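Long-range contact in extracellular solute-binding protein family 5 (Brucella melitensis, PDB 4ONY), which probably serves as the periplasmic substrate-binding component of an ABC transporter, most likely one that imports peptides or related solutes: residues A[297-303]-A[565-571]. Sequence-based numbering, arbitrary orientation.
Sequences VIKDTFE and YQWVARW
Strands 297-302 and 566-571 pair antiparallel within a three-stranded sheet, their hydrogen-bonded pairs being Ile298 with Arg570, Asp300 with Val568 and Phe302 with Gln566. Each pair exchanges two backbone bonds, such as Ile298 N to Arg570 O at 2.8 Å. On the face bearing these three pairs, Arg570 reaches diagonally to Asp300. Arg570 CG lies between its backbone N and carbonyl carbon (chi1 70°), and the chain runs extended to NE, which meets Asp300 OD2 at 2.7 Å in a salt bridge whose N-H...O angle is 168°, within the guanidinium plane but well above that of the carboxylate; bonds from NH2 to both carboxylate oxygens are weak. Ile298 CB and CG2 lie over one guanidinium face, while Arg570 NH1 is hydrogen-bonded to Ile574 O and Asp300 OD2 also to His576 NE2. On the other face, Val297 CG2 sits 3.5 Å from the centroid of the Trp571 six-membered ring, a CH-pi contact over its face. Beyond the ladder, a water joins Glu303 OE1 (2.8 Å) to Tyr565 OH (2.7 Å). Strand 566-571 is central, with 274-277 on its other edge; helices 260-268 and 290-293 pack against the Val297 face, where Trp283 stacks on Trp567.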
ATOM      1  N   VAL A 297       2.393  28.324  -8.536  1.00 18.35           N
ATOM      2  CA  VAL A 297       2.003  26.949  -8.192  1.00 17.45           C
ATOM      3  C   VAL A 297       2.251  26.101  -9.432  1.00 17.40           C
ATOM      4  O   VAL A 297       1.815  26.448 -10.535  1.00 17.09           O
ATOM      5  CB  VAL A 297       0.534  26.861  -7.719  1.00 16.71           C
ATOM      6  CG1 VAL A 297       0.020  25.426  -7.708  1.00 16.20           C
ATOM      7  CG2 VAL A 297       0.379  27.468  -6.337  1.00 16.63           C
ATOM      8  N   ILE A 298       2.965  24.997  -9.229  1.00 17.35           N
ATOM      9  CA  ILE A 298       3.281  24.054 -10.254  1.00 17.68           C
ATOM     10  C   ILE A 298       2.502  22.784  -9.998  1.00 16.93           C
ATOM     11  O   ILE A 298       2.556  22.227  -8.912  1.00 15.98           O
ATOM     12  CB  ILE A 298       4.795  23.782 -10.273  1.00 19.09           C
ATOM     13  CG1 ILE A 298       5.498  25.113 -10.556  1.00 20.83           C
ATOM     14  CG2 ILE A 298       5.158  22.813 -11.402  1.00 19.44           C
ATOM     15  CD1 ILE A 298       7.014  25.053 -10.432  1.00 22.20           C
ATOM     16  N   LYS A 299       1.803  22.297 -11.023  1.00 17.15           N
ATOM     17  CA  LYS A 299       1.176  20.977 -10.985  1.00 16.78           C
ATOM     18  C   LYS A 299       2.176  19.895 -11.392  1.00 17.69           C
ATOM     19  O   LYS A 299       2.390  19.675 -12.590  1.00 19.19           O
ATOM     20  CB  LYS A 299      -0.053  20.968 -11.906  1.00 16.90           C
ATOM     21  CG  LYS A 299      -1.104  21.975 -11.487  1.00 16.92           C
ATOM     22  CD  LYS A 299      -2.302  21.956 -12.422  1.00 17.22           C
ATOM     23  CE  LYS A 299      -3.175  20.770 -12.080  1.00 16.88           C
ATOM     24  NZ  LYS A 299      -3.997  20.421 -13.232  1.00 16.98           N
ATOM     25  N   ASP A 300       2.796  19.220 -10.425  1.00 17.27           N
ATOM     26  CA  ASP A 300       3.796  18.211 -10.740  1.00 17.71           C
ATOM     27  C   ASP A 300       3.123  16.854 -10.946  1.00 16.04           C
ATOM     28  O   ASP A 300       2.124  16.547 -10.295  1.00 15.11           O
ATOM     29  CB  ASP A 300       4.799  18.008  -9.609  1.00 20.12           C
ATOM     30  CG  ASP A 300       6.072  18.765  -9.789  1.00 23.90           C
ATOM     31  OD1 ASP A 300       6.306  19.299 -10.866  1.00 34.81           O
ATOM     32  OD2 ASP A 300       6.861  18.847  -8.836  1.00 25.67           O
ATOM     33  N   THR A 301       3.712  16.043 -11.805  1.00 14.72           N
ATOM     34  CA  THR A 301       3.318  14.683 -11.931  1.00 15.27           C
ATOM     35  C   THR A 301       4.521  13.730 -11.861  1.00 15.12           C
ATOM     36  O   THR A 301       5.636  14.088 -12.248  1.00 14.28           O
ATOM     37  CB  THR A 301       2.597  14.452 -13.237  1.00 16.06           C
ATOM     38  OG1 THR A 301       3.573  14.426 -14.267  1.00 17.40           O
ATOM     39  CG2 THR A 301       1.531  15.525 -13.505  1.00 15.95           C
ATOM     40  N   PHE A 302       4.265  12.535 -11.338  1.00 14.56           N
ATOM     41  CA  PHE A 302       5.289  11.521 -11.138  1.00 14.77           C
ATOM     42  C   PHE A 302       4.758  10.142 -11.540  1.00 15.54           C
ATOM     43  O   PHE A 302       3.561   9.931 -11.592  1.00 14.70           O
ATOM     44  CB  PHE A 302       5.657  11.463  -9.659  1.00 14.38           C
ATOM     45  CG  PHE A 302       6.052  12.791  -9.061  1.00 14.07           C
ATOM     46  CD1 PHE A 302       5.096  13.618  -8.519  1.00 14.14           C
ATOM     47  CD2 PHE A 302       7.357  13.191  -9.015  1.00 14.14           C
ATOM     48  CE1 PHE A 302       5.424  14.842  -7.975  1.00 13.74           C
ATOM     49  CE2 PHE A 302       7.719  14.391  -8.466  1.00 13.90           C
ATOM     50  CZ  PHE A 302       6.734  15.243  -7.971  1.00 14.14           C
ATOM     51  N   GLU A 303       5.659   9.215 -11.853  1.00 15.81           N
ATOM     52  CA  GLU A 303       5.256   7.853 -12.078  1.00 17.53           C
ATOM     53  C   GLU A 303       5.955   7.012 -11.090  1.00 16.70           C
ATOM     54  O   GLU A 303       6.973   7.411 -10.540  1.00 18.39           O
ATOM     55  CB  GLU A 303       5.622   7.389 -13.482  1.00 19.50           C
ATOM     56  CG  GLU A 303       4.820   8.089 -14.537  1.00 21.71           C
ATOM     57  CD  GLU A 303       5.266   7.687 -15.934  1.00 24.10           C
ATOM     58  OE1 GLU A 303       6.224   8.335 -16.448  1.00 24.93           O
ATOM     59  OE2 GLU A 303       4.648   6.753 -16.485  1.00 24.17           O
ATOM     60  N   TYR A 565      -0.656   8.588 -13.027  1.00 16.81           N
ATOM     61  CA  TYR A 565       0.380   9.415 -12.443  1.00 17.13           C
ATOM     62  C   TYR A 565      -0.004   9.829 -11.028  1.00 16.17           C
ATOM     63  O   TYR A 565      -1.183  10.036 -10.740  1.00 16.39           O
ATOM     64  CB  TYR A 565       0.565  10.670 -13.299  1.00 18.97           C
ATOM     65  CG  TYR A 565       1.013  10.398 -14.721  1.00 21.44           C
ATOM     66  CD1 TYR A 565       2.359  10.301 -15.026  1.00 24.48           C
ATOM     67  CD2 TYR A 565       0.103  10.245 -15.736  1.00 23.18           C
ATOM     68  CE1 TYR A 565       2.800  10.053 -16.311  1.00 27.09           C
ATOM     69  CE2 TYR A 565       0.523   9.970 -17.051  1.00 25.90           C
ATOM     70  CZ  TYR A 565       1.884   9.871 -17.334  1.00 27.52           C
ATOM     71  OH  TYR A 565       2.433   9.624 -18.609  1.00 29.49           O
ATOM     72  N   GLN A 566       1.002  10.070 -10.211  1.00 14.77           N
ATOM     73  CA  GLN A 566       0.844  10.697  -8.916  1.00 14.35           C
ATOM     74  C   GLN A 566       0.847  12.203  -9.192  1.00 13.98           C
ATOM     75  O   GLN A 566       1.593  12.689 -10.065  1.00 13.33           O
ATOM     76  CB  GLN A 566       2.039  10.429  -8.017  1.00 15.17           C
ATOM     77  CG  GLN A 566       2.345   8.961  -7.708  1.00 15.82           C
ATOM     78  CD  GLN A 566       3.556   8.838  -6.768  1.00 16.22           C
ATOM     79  OE1 GLN A 566       4.662   9.268  -7.101  1.00 15.06           O
ATOM     80  NE2 GLN A 566       3.333   8.254  -5.571  1.00 17.04           N
ATOM     81  N   TRP A 567       0.046  12.914  -8.425  1.00 12.60           N
ATOM     82  CA  TRP A 567      -0.136  14.321  -8.629  1.00 12.63           C
ATOM     83  C   TRP A 567       0.149  15.065  -7.371  1.00 11.79           C
ATOM     84  O   TRP A 567      -0.498  14.801  -6.355  1.00 11.58           O
ATOM     85  CB  TRP A 567      -1.613  14.570  -9.013  1.00 13.02           C
ATOM     86  CG  TRP A 567      -2.080  14.075 -10.335  1.00 13.36           C
ATOM     87  CD1 TRP A 567      -1.347  13.919 -11.476  1.00 13.69           C
ATOM     88  CD2 TRP A 567      -3.418  13.792 -10.680  1.00 14.04           C
ATOM     89  NE1 TRP A 567      -2.139  13.494 -12.493  1.00 14.04           N
ATOM     90  CE2 TRP A 567      -3.431  13.433 -12.047  1.00 14.62           C
ATOM     91  CE3 TRP A 567      -4.604  13.814  -9.979  1.00 14.15           C
ATOM     92  CZ2 TRP A 567      -4.605  13.120 -12.730  1.00 15.10           C
ATOM     93  CZ3 TRP A 567      -5.790  13.445 -10.649  1.00 14.91           C
ATOM     94  CH2 TRP A 567      -5.776  13.108 -12.005  1.00 14.97           C
ATOM     95  N   VAL A 568       1.054  16.033  -7.447  1.00 11.59           N
ATOM     96  CA  VAL A 568       1.340  16.942  -6.326  1.00 11.16           C
ATOM     97  C   VAL A 568       1.473  18.368  -6.846  1.00 11.40           C
ATOM     98  O   VAL A 568       2.312  18.656  -7.707  1.00 10.80           O
ATOM     99  CB  VAL A 568       2.647  16.582  -5.570  1.00 11.02           C
ATOM    100  CG1 VAL A 568       2.815  17.497  -4.374  1.00 10.99           C
ATOM    101  CG2 VAL A 568       2.653  15.121  -5.111  1.00 10.79           C
ATOM    102  N   ALA A 569       0.606  19.260  -6.370  1.00 11.62           N
ATOM    103  CA  ALA A 569       0.710  20.669  -6.713  1.00 12.08           C
ATOM    104  C   ALA A 569       1.564  21.295  -5.634  1.00 12.51           C
ATOM    105  O   ALA A 569       1.488  20.875  -4.478  1.00 12.56           O
ATOM    106  CB  ALA A 569      -0.654  21.338  -6.773  1.00 12.51           C
ATOM    107  N   ARG A 570       2.433  22.214  -6.007  1.00 12.91           N
ATOM    108  CA  ARG A 570       3.339  22.814  -5.043  1.00 13.59           C
ATOM    109  C   ARG A 570       3.607  24.283  -5.360  1.00 14.16           C
ATOM    110  O   ARG A 570       3.727  24.666  -6.541  1.00 13.71           O
ATOM    111  CB  ARG A 570       4.658  22.042  -4.980  1.00 13.93           C
ATOM    112  CG  ARG A 570       5.553  22.177  -6.201  1.00 14.73           C
ATOM    113  CD  ARG A 570       6.861  21.354  -6.119  1.00 15.07           C
ATOM    114  NE  ARG A 570       7.319  21.106  -7.472  1.00 15.33           N
ATOM    115  CZ  ARG A 570       8.051  21.946  -8.203  1.00 16.50           C
ATOM    116  NH1 ARG A 570       8.554  23.084  -7.723  1.00 16.81           N
ATOM    117  NH2 ARG A 570       8.336  21.606  -9.443  1.00 17.10           N
ATOM    118  N   TRP A 571       3.699  25.096  -4.312  1.00 14.44           N
ATOM    119  CA  TRP A 571       4.300  26.434  -4.453  1.00 15.37           C
ATOM    120  C   TRP A 571       5.774  26.270  -4.887  1.00 16.42           C
ATOM    121  O   TRP A 571       6.470  25.357  -4.461  1.00 15.54           O
ATOM    122  CB  TRP A 571       4.130  27.274  -3.183  1.00 15.04           C
ATOM    123  CG  TRP A 571       2.667  27.641  -2.972  1.00 14.73           C
ATOM    124  CD1 TRP A 571       1.733  26.911  -2.293  1.00 14.41           C
ATOM    125  CD2 TRP A 571       1.998  28.809  -3.438  1.00 15.26           C
ATOM    126  NE1 TRP A 571       0.509  27.525  -2.348  1.00 14.61           N
ATOM    127  CE2 TRP A 571       0.637  28.703  -3.026  1.00 15.07           C
ATOM    128  CE3 TRP A 571       2.400  29.916  -4.194  1.00 15.41           C
ATOM    129  CZ2 TRP A 571      -0.321  29.663  -3.333  1.00 15.70           C
ATOM    130  CZ3 TRP A 571       1.459  30.872  -4.503  1.00 16.22           C
ATOM    131  CH2 TRP A 571       0.090  30.750  -4.077  1.00 16.15           C
TER
HETATM  132  O   HOH W   1       5.096   9.375 -18.806  1.00 31.90           O